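Local coordinates for protein L-threonine-O-3-phosphate decarboxylase (Porphyromonas gingivalis, PDB 3FKD) that probably binds pyridoxal 5'-phosphate and, as a member of the class I and II aminotransferase family, probably decarboxylates L-threonine O-3-phosphate, at residues N42-Y47 and N229-E234; G75-F80 and F99-D104; S92-P97 and F132-N137. All coordinates share one frame; numbering follows the deposited sequence.

Contact 1. Residues N42-Y47 and N229-E234; sequences NCIRHY and NALAIE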
loop_
_atom_site.group_PDB
_atom_site.type_symbol
_atom_site.label_atom_id
_atom_site.label_comp_id
_atom_site.label_asym_id
_atom_site.label_seq_id
_atom_site.Cartn_x
_atom_site.Cartn_y
_atom_site.Cartn_z
ATOM N N ASN A 42 2.222 1.005 -19.402
ATOM C CA ASN A 42 1.123 1.946 -19.425
ATOM C C ASN A 42 0.056 1.720 -18.350
ATOM O O ASN A 42 -0.728 2.633 -18.068
ATOM C CB ASN A 42 0.474 1.977 -20.782
ATOM C CG ASN A 42 1.341 2.626 -21.802
ATOM O OD1 ASN A 42 2.301 3.330 -21.459
ATOM N ND2 ASN A 42 1.006 2.418 -23.087
ATOM N N CYS A 43 0.043 0.533 -17.737
ATOM C CA CYS A 43 -0.863 0.288 -16.624
ATOM C C CYS A 43 -0.718 1.328 -15.495
ATOM O O CYS A 43 -1.658 1.518 -14.741
ATOM C CB CYS A 43 -0.693 -1.125 -16.065
ATOM S SG CYS A 43 0.729 -1.327 -14.936
ATOM N N ILE A 44 0.427 2.012 -15.385
ATOM C CA ILE A 44 0.577 3.033 -14.348
ATOM C C ILE A 44 -0.294 4.300 -14.576
ATOM O O ILE A 44 -0.467 5.148 -13.672
ATOM C CB ILE A 44 2.048 3.478 -14.152
ATOM C CG1 ILE A 44 2.580 4.175 -15.400
ATOM C CG2 ILE A 44 2.939 2.319 -13.785
ATOM C CD1 ILE A 44 4.056 4.579 -15.289
ATOM N N ARG A 45 -0.812 4.422 -15.797
ATOM C CA ARG A 45 -1.604 5.574 -16.250
ATOM C C ARG A 45 -3.080 5.374 -15.964
ATOM O O ARG A 45 -3.867 6.297 -16.119
ATOM C CB ARG A 45 -1.460 5.756 -17.773
ATOM C CG ARG A 45 -0.115 6.242 -18.240
ATOM C CD ARG A 45 0.040 5.934 -19.691
ATOM N NE ARG A 45 1.303 6.447 -20.195
ATOM C CZ ARG A 45 1.673 6.379 -21.470
ATOM N NH1 ARG A 45 0.853 5.825 -22.354
ATOM N NH2 ARG A 45 2.851 6.870 -21.865
ATOM N N HIS A 46 -3.469 4.163 -15.585
ATOM C CA HIS A 46 -4.863 3.946 -15.234
ATOM C C HIS A 46 -5.015 3.358 -13.830
ATOM O O HIS A 46 -4.167 2.607 -13.341
ATOM C CB HIS A 46 -5.570 3.120 -16.302
ATOM C CG HIS A 46 -5.246 3.574 -17.695
ATOM N ND1 HIS A 46 -4.720 2.731 -18.658
ATOM C CD2 HIS A 46 -5.303 4.802 -18.266
ATOM C CE1 HIS A 46 -4.516 3.408 -19.775
ATOM N NE2 HIS A 46 -4.856 4.668 -19.561
ATOM N N TYR A 47 -6.086 3.750 -13.165
ATOM C CA TYR A 47 -6.390 3.167 -11.890
ATOM C C TYR A 47 -6.312 1.655 -12.075
ATOM O O TYR A 47 -6.608 1.163 -13.145
ATOM C CB TYR A 47 -7.762 3.661 -11.408
ATOM C CG TYR A 47 -7.661 5.090 -10.901
ATOM C CD1 TYR A 47 -7.297 5.359 -9.582
ATOM C CD2 TYR A 47 -7.874 6.167 -11.756
ATOM C CE1 TYR A 47 -7.166 6.630 -9.138
ATOM C CE2 TYR A 47 -7.721 7.441 -11.323
ATOM C CZ TYR A 47 -7.384 7.679 -9.997
ATOM O OH TYR A 47 -7.276 8.983 -9.535
ATOM N N ASN A 229 -1.423 -1.747 -6.145
ATOM C CA ASN A 229 -1.004 -1.008 -7.317
ATOM C C ASN A 229 -0.937 -1.872 -8.605
ATOM O O ASN A 229 -0.877 -3.113 -8.545
ATOM C CB ASN A 229 0.313 -0.260 -7.051
ATOM C CG ASN A 229 1.519 -1.201 -6.939
ATOM O OD1 ASN A 229 2.060 -1.644 -7.953
ATOM N ND2 ASN A 229 1.915 -1.537 -5.694
ATOM N N ALA A 230 -0.955 -1.177 -9.746
ATOM C CA ALA A 230 -1.237 -1.754 -11.071
ATOM C C ALA A 230 -0.172 -2.680 -11.577
ATOM O O ALA A 230 -0.477 -3.729 -12.111
ATOM C CB ALA A 230 -1.503 -0.629 -12.132
ATOM N N LEU A 231 1.081 -2.272 -11.426
ATOM C CA LEU A 231 2.210 -3.077 -11.853
ATOM C C LEU A 231 2.288 -4.337 -11.038
ATOM O O LEU A 231 2.657 -5.371 -11.579
ATOM C CB LEU A 231 3.509 -2.326 -11.670
ATOM C CG LEU A 231 3.800 -1.259 -12.705
ATOM C CD1 LEU A 231 5.025 -0.487 -12.217
ATOM C CD2 LEU A 231 3.982 -1.853 -14.148
ATOM N N ALA A 232 1.974 -4.249 -9.744
ATOM C CA ALA A 232 1.984 -5.430 -8.876
ATOM C C ALA A 232 0.947 -6.428 -9.325
ATOM O O ALA A 232 1.206 -7.638 -9.324
ATOM C CB ALA A 232 1.789 -5.069 -7.368
ATOM N N ILE A 233 -0.225 -5.933 -9.705
ATOM C CA ILE A 233 -1.310 -6.801 -10.164
ATOM C C ILE A 233 -0.806 -7.562 -11.396
ATOM O O ILE A 233 -1.049 -8.756 -11.565
ATOM C CB ILE A 233 -2.656 -6.006 -10.447
ATOM C CG1 ILE A 233 -3.505 -5.901 -9.164
ATOM C CG2 ILE A 233 -3.490 -6.708 -11.459
ATOM C CD1 ILE A 233 -4.312 -4.590 -9.019
ATOM N N GLU A 234 -0.043 -6.833 -12.198
ATOM C CA GLU A 234 0.461 -7.282 -13.473
ATOM C C GLU A 234 1.597 -8.325 -13.306
ATOM O O GLU A 234 1.622 -9.336 -14.004
ATOM C CB GLU A 234 0.893 -6.049 -14.271
ATOM C CG GLU A 234 1.361 -6.308 -15.658
ATOM C CD GLU A 234 0.261 -6.738 -16.642
ATOM O OE1 GLU A 234 -0.930 -6.679 -16.311
ATOM O OE2 GLU A 234 0.618 -7.135 -17.778
#
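C43 and I44 pack on A230 and L231, at the first turn of helix 230-241. The contact between the segments is apolar. The sulfur of C43 sits between the backbone N and the carbonyl carbon (chi1 80°). From there SG meets both helix residues. It lies 3.7 Å from A230 CB and 3.4 Å from L231 CD2. I44 and L231 run side by side and point the same way. I44 CG2 rests 3.8 Å from L231 CD1. A backbone contact adds to this: C43 O lies 3.4 Å from A230 CB.

The polar bonds lie within the helix start. N229 is the N-cap, and its OD1 accepts A232 N at 3.2 Å, with the donor 41° out of the carbonyl plane. N229 ND2 also donates to L204 O, which should fix the amide's rotation.

The second subunit borders the site. L231 packs on L231 of that subunit and I44 on its L204. R45 forms a salt bridge with E34 of the second subunit. A 3-10 turn thus sits on a capped helix start at a dimer interface, and such dimers are usual in this aminotransferase fold.

Contact 2. Residues G75-F80 and F99-D104; sequences GPTAAF and FAEYED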
loop_
_atom_site.group_PDB
_atom_site.type_symbol
_atom_site.label_atom_id
_atom_site.label_comp_id
_atom_site.label_asym_id
_atom_site.label_seq_id
_atom_site.Cartn_x
_atom_site.Cartn_y
_atom_site.Cartn_z
ATOM N N GLY A 75 0.922 -6.169 -0.187
ATOM C CA GLY A 75 2.003 -6.839 0.522
ATOM C C GLY A 75 1.454 -7.719 1.640
ATOM O O GLY A 75 0.333 -7.528 2.067
ATOM N N PRO A 76 2.228 -8.712 2.097
ATOM C CA PRO A 76 1.660 -9.583 3.140
ATOM C C PRO A 76 1.594 -8.851 4.467
ATOM O O PRO A 76 0.645 -9.089 5.240
ATOM C CB PRO A 76 2.628 -10.755 3.192
ATOM C CG PRO A 76 3.887 -10.239 2.556
ATOM C CD PRO A 76 3.394 -9.328 1.449
ATOM N N THR A 77 2.533 -7.934 4.710
ATOM C CA THR A 77 2.453 -7.087 5.908
ATOM C C THR A 77 1.091 -6.336 6.038
ATOM O O THR A 77 0.432 -6.427 7.074
ATOM C CB THR A 77 3.628 -6.071 6.005
ATOM O OG1 THR A 77 4.875 -6.753 6.063
ATOM C CG2 THR A 77 3.495 -5.223 7.231
ATOM N N ALA A 78 0.669 -5.615 4.989
ATOM C CA ALA A 78 -0.650 -4.973 5.006
ATOM C C ALA A 78 -1.746 -5.902 5.518
ATOM O O ALA A 78 -2.538 -5.507 6.387
ATOM C CB ALA A 78 -1.037 -4.370 3.625
ATOM N N ALA A 79 -1.792 -7.119 4.975
ATOM C CA ALA A 79 -2.745 -8.136 5.422
ATOM C C ALA A 79 -2.735 -8.406 6.941
ATOM O O ALA A 79 -3.772 -8.708 7.492
ATOM C CB ALA A 79 -2.546 -9.429 4.662
ATOM N N PHE A 80 -1.568 -8.324 7.596
ATOM C CA PHE A 80 -1.457 -8.652 9.024
ATOM C C PHE A 80 -2.157 -7.583 9.849
ATOM O O PHE A 80 -2.859 -7.875 10.809
ATOM C CB PHE A 80 0.007 -8.772 9.469
ATOM C CG PHE A 80 0.730 -9.878 8.813
ATOM C CD1 PHE A 80 0.170 -11.146 8.760
ATOM C CD2 PHE A 80 1.961 -9.666 8.239
ATOM C CE1 PHE A 80 0.818 -12.156 8.146
ATOM C CE2 PHE A 80 2.630 -10.684 7.632
ATOM C CZ PHE A 80 2.062 -11.926 7.583
ATOM N N PHE A 99 8.509 -12.758 12.827
ATOM C CA PHE A 99 8.365 -11.485 12.112
ATOM C C PHE A 99 7.707 -10.416 13.020
ATOM O O PHE A 99 6.604 -10.606 13.493
ATOM C CB PHE A 99 7.537 -11.731 10.824
ATOM C CG PHE A 99 7.530 -10.586 9.864
ATOM C CD1 PHE A 99 8.715 -9.990 9.456
ATOM C CD2 PHE A 99 6.353 -10.136 9.331
ATOM C CE1 PHE A 99 8.707 -8.951 8.549
ATOM C CE2 PHE A 99 6.337 -9.081 8.434
ATOM C CZ PHE A 99 7.508 -8.491 8.055
ATOM N N ALA A 100 8.384 -9.296 13.235
ATOM C CA ALA A 100 7.992 -8.325 14.276
ATOM C C ALA A 100 6.635 -7.708 13.970
ATOM O O ALA A 100 5.974 -7.064 14.820
ATOM C CB ALA A 100 9.061 -7.226 14.407
ATOM N N GLU A 101 6.220 -7.917 12.727
ATOM C CA GLU A 101 4.996 -7.339 12.237
ATOM C C GLU A 101 3.712 -7.989 12.751
ATOM O O GLU A 101 2.674 -7.335 12.745
ATOM C CB GLU A 101 5.045 -7.258 10.711
ATOM C CG GLU A 101 6.261 -6.440 10.214
ATOM C CD GLU A 101 6.193 -4.986 10.637
ATOM O OE1 GLU A 101 5.066 -4.457 10.796
ATOM O OE2 GLU A 101 7.276 -4.378 10.811
ATOM N N TYR A 102 3.748 -9.245 13.187
ATOM C CA TYR A 102 2.568 -9.787 13.852
ATOM C C TYR A 102 2.343 -8.992 15.127
ATOM O O TYR A 102 1.223 -8.536 15.403
ATOM C CB TYR A 102 2.658 -11.280 14.173
ATOM C CG TYR A 102 3.288 -12.135 13.109
ATOM C CD1 TYR A 102 3.101 -11.855 11.737
ATOM C CD2 TYR A 102 4.076 -13.245 13.467
ATOM C CE1 TYR A 102 3.693 -12.666 10.759
ATOM C CE2 TYR A 102 4.673 -14.047 12.512
ATOM C CZ TYR A 102 4.489 -13.756 11.144
ATOM O OH TYR A 102 5.090 -14.558 10.195
ATOM N N GLU A 103 3.427 -8.789 15.873
ATOM C CA GLU A 103 3.343 -8.043 17.111
ATOM C C GLU A 103 2.851 -6.609 16.873
ATOM O O GLU A 103 1.896 -6.175 17.507
ATOM C CB GLU A 103 4.677 -8.017 17.836
ATOM C CG GLU A 103 4.536 -7.882 19.336
ATOM C CD GLU A 103 5.852 -7.509 20.044
ATOM O OE1 GLU A 103 6.880 -8.201 19.849
ATOM O OE2 GLU A 103 5.848 -6.510 20.815
ATOM N N ASP A 104 3.510 -5.893 15.963
ATOM C CA ASP A 104 3.216 -4.492 15.730
ATOM C C ASP A 104 1.770 -4.333 15.351
ATOM O O ASP A 104 1.122 -3.417 15.825
ATOM C CB ASP A 104 4.104 -3.896 14.641
ATOM C CG ASP A 104 5.574 -3.947 14.993
ATOM O OD1 ASP A 104 5.905 -3.917 16.212
ATOM O OD2 ASP A 104 6.407 -4.025 14.053
#
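F80 and Y102 form an edge-to-face (T-shaped) aromatic pair. The edge of Y102 points at the face of F80, and the planes meet at 77°. The ring centroids of F80 and Y102 are 5.1 Å apart. The touching atom is Y102 CE1, which stands over the rim of the F80 ring, 3.6 Å from F80 CZ. P76 O, from one turn earlier in the same helix, lies over the rim of the opposite face.

F99 supplies the third ring. Its CG is anti to the backbone N (chi1 -169°), and the ring reaches across to the first helix. F99 CE2 is 4.1 Å from F80 CE2. The same edge of F99 meets the hydroxyl of T77, with T77 OG1 3.6 Å from F99 CE2 and near the plane of the ring. The methyl branch of T77 makes a looser touch on E101, with T77 CG2 4.0 Å from E101 OE1.

The next shell sets these groups in place. E101 OE1 is hydrogen-bonded to Y81 OH, just beyond the first segment. Y102 OH is hydrogen-bonded to D166 OD2, which ties down the far end of the side chain. W134 of strand 132-136 packs on F80 and Y102. From the second subunit, W226 packs on T77 and F99.

The helix axes approach to 9.6 Å and their N-to-C directions differ by 31°. Both helices thus run roughly the same way, each just after a strand of the seven-stranded sheet. This is the alpha/beta layering of the large domain in fold type I pyridoxal phosphate enzymes, with helices packed on a mainly parallel sheet.

Contact 3. Residues S92-P97 and F132-N137; sequences SLIAIP and FCWLCN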
loop_
_atom_site.group_PDB
_atom_site.type_symbol
_atom_site.label_atom_id
_atom_site.label_comp_id
_atom_site.label_asym_id
_atom_site.label_seq_id
_atom_site.Cartn_x
_atom_site.Cartn_y
_atom_site.Cartn_z
ATOM N N SER A 92 -4.296 -12.367 21.371
ATOM C CA SER A 92 -3.410 -13.048 20.446
ATOM C C SER A 92 -2.235 -13.724 21.137
ATOM O O SER A 92 -1.535 -13.104 21.944
ATOM C CB SER A 92 -2.909 -12.074 19.370
ATOM O OG SER A 92 -3.968 -11.763 18.509
ATOM N N LEU A 93 -2.062 -14.998 20.797
ATOM C CA LEU A 93 -0.909 -15.809 21.140
ATOM C C LEU A 93 0.076 -15.727 19.985
ATOM O O LEU A 93 -0.243 -16.112 18.865
ATOM C CB LEU A 93 -1.337 -17.279 21.345
ATOM C CG LEU A 93 -0.328 -18.301 21.922
ATOM C CD1 LEU A 93 0.261 -17.811 23.245
ATOM C CD2 LEU A 93 -0.933 -19.685 22.098
ATOM N N ILE A 94 1.268 -15.221 20.245
ATOM C CA ILE A 94 2.279 -15.128 19.210
ATOM C C ILE A 94 3.559 -15.934 19.581
ATOM O O ILE A 94 4.164 -15.710 20.619
ATOM C CB ILE A 94 2.638 -13.660 18.967
ATOM C CG1 ILE A 94 1.384 -12.839 18.584
ATOM C CG2 ILE A 94 3.709 -13.548 17.936
ATOM C CD1 ILE A 94 1.624 -11.340 18.443
ATOM N N ALA A 95 3.962 -16.883 18.746
ATOM C CA ALA A 95 5.231 -17.558 18.962
ATOM C C ALA A 95 6.397 -16.616 18.657
ATOM O O ALA A 95 6.325 -15.831 17.743
ATOM C CB ALA A 95 5.318 -18.807 18.131
ATOM N N ILE A 96 7.448 -16.675 19.460
ATOM C CA ILE A 96 8.637 -15.877 19.239
ATOM C C ILE A 96 9.893 -16.770 19.308
ATOM O O ILE A 96 9.871 -17.857 19.899
ATOM C CB ILE A 96 8.756 -14.766 20.294
ATOM C CG1 ILE A 96 8.438 -15.326 21.678
ATOM C CG2 ILE A 96 7.824 -13.616 19.988
ATOM C CD1 ILE A 96 8.989 -14.508 22.834
ATOM N N PRO A 97 10.991 -16.341 18.674
ATOM C CA PRO A 97 10.991 -15.135 17.845
ATOM C C PRO A 97 10.134 -15.330 16.590
ATOM O O PRO A 97 9.827 -16.482 16.212
ATOM C CB PRO A 97 12.462 -14.956 17.464
ATOM C CG PRO A 97 13.171 -16.227 17.877
ATOM C CD PRO A 97 12.203 -17.161 18.516
ATOM N N PHE A 132 -6.790 -15.512 18.611
ATOM C CA PHE A 132 -5.902 -15.705 17.497
ATOM C C PHE A 132 -4.593 -16.276 17.955
ATOM O O PHE A 132 -4.106 -15.972 19.045
ATOM C CB PHE A 132 -5.656 -14.385 16.774
ATOM C CG PHE A 132 -6.886 -13.828 16.133
ATOM C CD1 PHE A 132 -7.297 -14.281 14.894
ATOM C CD2 PHE A 132 -7.652 -12.881 16.787
ATOM C CE1 PHE A 132 -8.435 -13.779 14.310
ATOM C CE2 PHE A 132 -8.800 -12.383 16.222
ATOM C CZ PHE A 132 -9.192 -12.825 14.982
ATOM N N CYS A 133 -4.048 -17.128 17.090
ATOM C CA CYS A 133 -2.708 -17.634 17.210
ATOM C C CYS A 133 -1.961 -17.411 15.891
ATOM O O CYS A 133 -2.433 -17.804 14.825
ATOM C CB CYS A 133 -2.739 -19.117 17.568
ATOM S SG CYS A 133 -1.112 -19.817 17.717
ATOM N N TRP A 134 -0.783 -16.805 15.986
ATOM C CA TRP A 134 -0.032 -16.354 14.825
ATOM C C TRP A 134 1.231 -17.202 14.569
ATOM O O TRP A 134 2.216 -17.145 15.313
ATOM C CB TRP A 134 0.327 -14.871 14.993
ATOM C CG TRP A 134 -0.879 -13.911 15.147
ATOM C CD1 TRP A 134 -1.780 -13.859 16.192
ATOM C CD2 TRP A 134 -1.270 -12.862 14.246
ATOM N NE1 TRP A 134 -2.706 -12.859 15.976
ATOM C CE2 TRP A 134 -2.401 -12.216 14.813
ATOM C CE3 TRP A 134 -0.755 -12.389 13.031
ATOM C CZ2 TRP A 134 -3.038 -11.148 14.199
ATOM C CZ3 TRP A 134 -1.394 -11.323 12.406
ATOM C CH2 TRP A 134 -2.535 -10.710 13.005
ATOM N N LEU A 135 1.204 -17.999 13.515
ATOM C CA LEU A 135 2.336 -18.860 13.205
ATOM C C LEU A 135 2.895 -18.590 11.832
ATOM O O LEU A 135 2.258 -17.972 10.973
ATOM C CB LEU A 135 1.939 -20.323 13.320
ATOM C CG LEU A 135 1.350 -20.567 14.706
ATOM C CD1 LEU A 135 0.546 -21.844 14.748
ATOM C CD2 LEU A 135 2.458 -20.540 15.764
ATOM N N CYS A 136 4.112 -19.032 11.626
ATOM C CA CYS A 136 4.704 -18.909 10.311
ATOM C C CYS A 136 5.528 -20.155 10.138
ATOM O O CYS A 136 6.321 -20.516 10.994
ATOM C CB CYS A 136 5.514 -17.614 10.196
ATOM S SG CYS A 136 6.502 -17.436 8.717
ATOM N N ASN A 137 5.304 -20.831 9.028
ATOM C CA ASN A 137 5.869 -22.142 8.840
ATOM C C ASN A 137 6.384 -22.292 7.406
ATOM O O ASN A 137 5.586 -22.233 6.470
ATOM C CB ASN A 137 4.788 -23.186 9.173
ATOM C CG ASN A 137 5.294 -24.594 9.047
ATOM O OD1 ASN A 137 6.386 -24.877 9.478
ATOM N ND2 ASN A 137 4.525 -25.473 8.442
#
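S92 and W134 both place their first side-chain atom beyond CB beside the backbone N, anti to the carbonyl carbon (chi1 -71° for S92, -60° for W134). They share one face of the sheet, so the indole edge comes to the serine hydroxyl. W134 NE1 donates to S92 OG at 3.0 Å. This bond is less certain than the others, because the placement of OG is doubtful. I94 lies alongside W134, pointing the same way, with I94 CG1 4.1 Å from W134 CD1.

The backbones form a parallel ladder. L93 N donates to F132 O at 2.9 Å, in a nearly straight bond (169°). W134 N donates to L93 O at 3.0 Å. Each acceptor also takes a CA-H contact: S92 CA is 3.3 Å from F132 O, and C133 CA is 3.3 Å from L93 O.

Beyond W134 the strands part. A95 and L135 keep an apolar touch, A95 CB to L135 CD2 at 4.1 Å. W134 also packs on C106 of helix 100-108.

The chemistry is that of an inner sheet pairing. Two backbone hydrogen bonds join the strands as far as W134. On its other side strand 91-96 bonds to strand 112-117, through S92 and I94 with C114. The buried indole N-H probably finds its acceptor in the neighbouring strand.

Overall arrangement
From the N terminus, the chain first passes 42-47. Contact 1 closes the longest loop: 181 residues pass before the chain comes back at 229-234. It joins the loop between helices 31-39 and 53-62 to the start of helix 230-241. Contacts 2 and 3 both lie within that span. They cross, since their segments alternate: 75-80, 92-97, 99-104, 132-137. Contact 2 spans 18 intervening residues and joins the helices before and after strand 91-96. Contact 3 spans 34 and joins that strand to 132-136. The two touch where the helices lie on these strands, as with E103 on I94. Contact 1 stands apart, its centre 24 Å from that of contact 2. Contacts 1 and 2 both meet the second subunit.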